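PDB 4Z0P: NAD-dependent dehydrogenase from Rhizobium meliloti, which catalyses the NADPH-dependent reduction of glyoxylate and hydroxypyruvate, as a member of the D-isomer-specific 2-hydroxyacid dehydrogenase family. Local coordinates for residues S257-E262 against P282-S287. Residues are numbered along the deposited sequence; the frame is centred on the assembly and turned at random.
With NDP (NADPH dihydro-nicotinamide-adenine-dinucleotide phosphate), chain H; OXD (oxalic acid), chain C.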
loop_
_atom_site.group_PDB
_atom_site.type_symbol
_atom_site.label_atom_id
_atom_site.label_comp_id
_atom_site.label_asym_id
_atom_site.label_seq_id
_atom_site.Cartn_x
_atom_site.Cartn_y
_atom_site.Cartn_z
ATOM N N SER A 257 -2.628 -12.628 5.108
ATOM C CA SER A 257 -1.574 -12.506 4.089
ATOM C C SER A 257 -0.405 -13.341 4.564
ATOM O O SER A 257 0.161 -13.068 5.633
ATOM C CB SER A 257 -1.121 -11.058 3.922
ATOM O OG SER A 257 -2.174 -10.253 3.371
ATOM N N LEU A 258 -0.057 -14.362 3.789
ATOM C CA LEU A 258 1.040 -15.263 4.158
ATOM C C LEU A 258 2.102 -15.224 3.079
ATOM O O LEU A 258 1.831 -15.570 1.915
ATOM C CB LEU A 258 0.538 -16.702 4.360
ATOM C CG LEU A 258 -0.575 -16.843 5.426
ATOM C CD1 LEU A 258 -1.125 -18.262 5.430
ATOM C CD2 LEU A 258 -0.046 -16.460 6.813
ATOM N N ASP A 259 3.311 -14.824 3.472
ATOM C CA ASP A 259 4.495 -14.866 2.617
ATOM C C ASP A 259 5.372 -16.070 2.915
ATOM O O ASP A 259 6.289 -16.375 2.151
ATOM C CB ASP A 259 5.342 -13.612 2.814
ATOM C CG ASP A 259 6.435 -13.469 1.755
ATOM O OD1 ASP A 259 6.128 -13.487 0.512
ATOM O OD2 ASP A 259 7.621 -13.345 2.168
ATOM N N VAL A 260 5.126 -16.703 4.066
ATOM C CA VAL A 260 6.008 -17.761 4.611
ATOM C C VAL A 260 5.144 -18.906 5.105
ATOM O O VAL A 260 3.998 -18.688 5.527
ATOM C CB VAL A 260 6.939 -17.219 5.718
ATOM C CG1 VAL A 260 7.881 -16.172 5.142
ATOM C CG2 VAL A 260 6.138 -16.621 6.863
ATOM N N PHE A 261 5.678 -20.122 5.000
ATOM C CA PHE A 261 4.937 -21.344 5.244
ATOM C C PHE A 261 5.777 -22.374 5.988
ATOM O O PHE A 261 6.986 -22.365 5.902
ATOM C CB PHE A 261 4.404 -21.923 3.925
ATOM C CG PHE A 261 3.489 -20.971 3.237
ATOM C CD1 PHE A 261 2.150 -20.925 3.560
ATOM C CD2 PHE A 261 4.008 -20.008 2.370
ATOM C CE1 PHE A 261 1.327 -19.973 2.966
ATOM C CE2 PHE A 261 3.189 -19.057 1.769
ATOM C CZ PHE A 261 1.856 -19.039 2.089
ATOM N N GLU A 262 5.096 -23.239 6.725
ATOM C CA GLU A 262 5.773 -24.277 7.517
ATOM C C GLU A 262 6.668 -25.162 6.651
ATOM O O GLU A 262 7.737 -25.588 7.104
ATOM C CB GLU A 262 4.761 -25.138 8.285
ATOM C CG GLU A 262 3.997 -24.424 9.385
ATOM C CD GLU A 262 3.151 -25.391 10.189
ATOM O OE1 GLU A 262 3.712 -26.239 10.914
ATOM O OE2 GLU A 262 1.931 -25.305 10.111
ATOM N N PRO A 282 5.256 -16.015 -2.586
ATOM C CA PRO A 282 6.211 -17.137 -2.427
ATOM C C PRO A 282 7.523 -16.739 -1.749
ATOM O O PRO A 282 8.610 -16.824 -2.343
ATOM C CB PRO A 282 6.405 -17.587 -3.866
ATOM C CG PRO A 282 6.286 -16.299 -4.657
ATOM C CD PRO A 282 5.135 -15.604 -4.000
ATOM N N HIS A 283 7.414 -16.290 -0.507
ATOM C CA HIS A 283 8.569 -15.865 0.288
ATOM C C HIS A 283 9.390 -14.805 -0.448
ATOM O O HIS A 283 10.593 -14.954 -0.709
ATOM C CB HIS A 283 9.385 -17.064 0.720
ATOM C CG HIS A 283 10.322 -16.780 1.847
ATOM N ND1 HIS A 283 10.697 -17.755 2.739
ATOM C CD2 HIS A 283 10.967 -15.653 2.229
ATOM C CE1 HIS A 283 11.538 -17.248 3.619
ATOM N NE2 HIS A 283 11.713 -15.975 3.335
ATOM N N VAL A 284 8.686 -13.737 -0.802
ATOM C CA VAL A 284 9.220 -12.594 -1.532
ATOM C C VAL A 284 8.945 -11.247 -0.834
ATOM O O VAL A 284 9.030 -10.174 -1.457
ATOM C CB VAL A 284 8.678 -12.559 -2.987
ATOM C CG1 VAL A 284 9.300 -13.669 -3.818
ATOM C CG2 VAL A 284 7.146 -12.617 -3.043
ATOM N N ALA A 285 8.620 -11.251 0.465
ATOM C CA ALA A 285 8.246 -9.987 1.097
ATOM C C ALA A 285 9.412 -8.990 1.031
ATOM O O ALA A 285 9.197 -7.818 0.744
ATOM C CB ALA A 285 7.791 -10.192 2.534
ATOM N N ALA A 286 10.635 -9.474 1.254
ATOM C CA ALA A 286 11.803 -8.600 1.085
ATOM C C ALA A 286 12.923 -9.388 0.454
ATOM O O ALA A 286 13.616 -10.164 1.135
ATOM C CB ALA A 286 12.225 -8.013 2.414
ATOM N N SER A 287 13.068 -9.232 -0.860
ATOM C CA SER A 287 14.145 -9.918 -1.618
ATOM C C SER A 287 15.487 -9.300 -1.257
ATOM O O SER A 287 15.569 -8.105 -0.979
ATOM C CB SER A 287 13.901 -9.761 -3.120
ATOM O OG SER A 287 12.750 -10.527 -3.476
HETATM P PA NDP H . 15.750 -8.361 14.346
HETATM O O1A NDP H . 16.720 -9.300 15.046
HETATM O O2A NDP H . 16.202 -6.959 14.104
HETATM O O5B NDP H . 14.442 -8.330 15.238
HETATM C C5B NDP H . 13.860 -9.472 15.829
HETATM C C4B NDP H . 12.798 -9.011 16.790
HETATM O O4B NDP H . 12.113 -10.175 17.245
HETATM C C3B NDP H . 13.341 -8.310 18.034
HETATM O O3B NDP H . 12.429 -7.273 18.378
HETATM C C2B NDP H . 13.324 -9.406 19.078
HETATM O O2B NDP H . 13.184 -8.959 20.413
HETATM C C1B NDP H . 12.077 -10.139 18.661
HETATM N N9A NDP H . 12.070 -11.493 19.241
HETATM C C8A NDP H . 12.868 -12.549 18.986
HETATM N N7A NDP H . 12.576 -13.616 19.695
HETATM C C5A NDP H . 11.516 -13.220 20.461
HETATM C C6A NDP H . 10.747 -13.872 21.446
HETATM N N6A NDP H . 10.958 -15.160 21.803
HETATM N N1A NDP H . 9.737 -13.178 22.042
HETATM C C2A NDP H . 9.530 -11.902 21.685
HETATM N N3A NDP H . 10.198 -11.183 20.777
HETATM C C4A NDP H . 11.181 -11.912 20.188
HETATM O O3 NDP H . 15.339 -9.148 12.996
HETATM P PN NDP H . 14.809 -8.380 11.668
HETATM O O1N NDP H . 13.749 -7.395 12.030
HETATM O O2N NDP H . 15.958 -7.933 10.837
HETATM O O5D NDP H . 14.218 -9.649 10.909
HETATM C C5D NDP H . 13.132 -10.351 11.479
HETATM C C4D NDP H . 12.873 -11.647 10.724
HETATM O O4D NDP H . 12.213 -11.379 9.485
HETATM C C3D NDP H . 14.097 -12.440 10.287
HETATM O O3D NDP H . 14.626 -13.210 11.386
HETATM C C2D NDP H . 13.610 -13.324 9.156
HETATM O O2D NDP H . 13.155 -14.591 9.665
HETATM C C1D NDP H . 12.389 -12.512 8.650
HETATM N N1N NDP H . 12.541 -12.065 7.264
HETATM C C2N NDP H . 11.678 -12.512 6.270
HETATM C C3N NDP H . 11.790 -12.092 4.979
HETATM C C7N NDP H . 10.787 -12.433 3.917
HETATM O O7N NDP H . 11.111 -12.244 2.728
HETATM N N7N NDP H . 9.617 -12.935 4.250
HETATM C C4N NDP H . 12.900 -11.182 4.606
HETATM C C5N NDP H . 13.785 -10.771 5.725
HETATM C C6N NDP H . 13.585 -11.177 6.965
HETATM P P2B NDP H . 14.408 -8.257 21.189
HETATM O O1X NDP H . 14.514 -6.899 20.546
HETATM O O2X NDP H . 13.881 -8.207 22.612
HETATM O O3X NDP H . 15.598 -9.121 20.997
HETATM C C1 OXD C . 15.600 -13.337 4.797
HETATM C C2 OXD C . 14.618 -14.022 3.964
HETATM O O3 OXD C . 16.212 -12.330 4.357
HETATM O O4 OXD C . 14.751 -14.019 2.731
HETATM O O5 OXD C . 15.812 -13.794 5.940
HETATM O O6 OXD C . 13.666 -14.608 4.498
#
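The carboxylate of Asp-259 is gripped by two successive backbone amides of the 282-287 loop, at the nicotinamide end of the Rossmann-type NADPH-binding domain. Val-284 N reaches Asp-259 OD1 at 2.9 Å on its syn lone pair, with an N-H...O angle of 160°. Ala-285 N lies 2.9 Å from Asp-259 OD2 but approaches from above the carboxylate plane. OD2 has a second, straighter bond: the carboxamide N7N of NADPH donates to it at 171°. The other end of that carboxamide, NADPH O7N, accepts from Ala-286 N over 3.2 Å, so both of its polar atoms are held and its rotation is fixed. A side chain with CG anti to the backbone N (chi1 -169°) carries the carboxylate across to the loop. The backbone joins in only weakly, through His-283 N to Asp-259 O.

Beside the carboxylate, Val-260 CG1 sits 4.0 Å from the centroid of the His-283 ring, almost on the normal, a CH-pi contact over one face. In the ring plane, NE2 donates to oxalate O6, while ND1 is hydrogen-bonded to Glu-264, consistent with the catalytic His-Glu pair known in this family.

In the second shell, Thr-281 OG1 bonds to Asp-259 OD1, and Trp-106 of helix 97-115 packs on this aspartate. Cutting Asp-259 back to an alanine is likely to leave the amides of Val-284 and Ala-285, NADPH N7N and Thr-281 OG1 without this partner, and the carboxamide less restrained in its rotation. The second subunit also reaches the loop, its Arg-116 bonding to Ala-285 O and its Trp-130 packing on His-283. Across the two segments, Ala-285 CB comes within 3.2 Å of Asp-259 OD2.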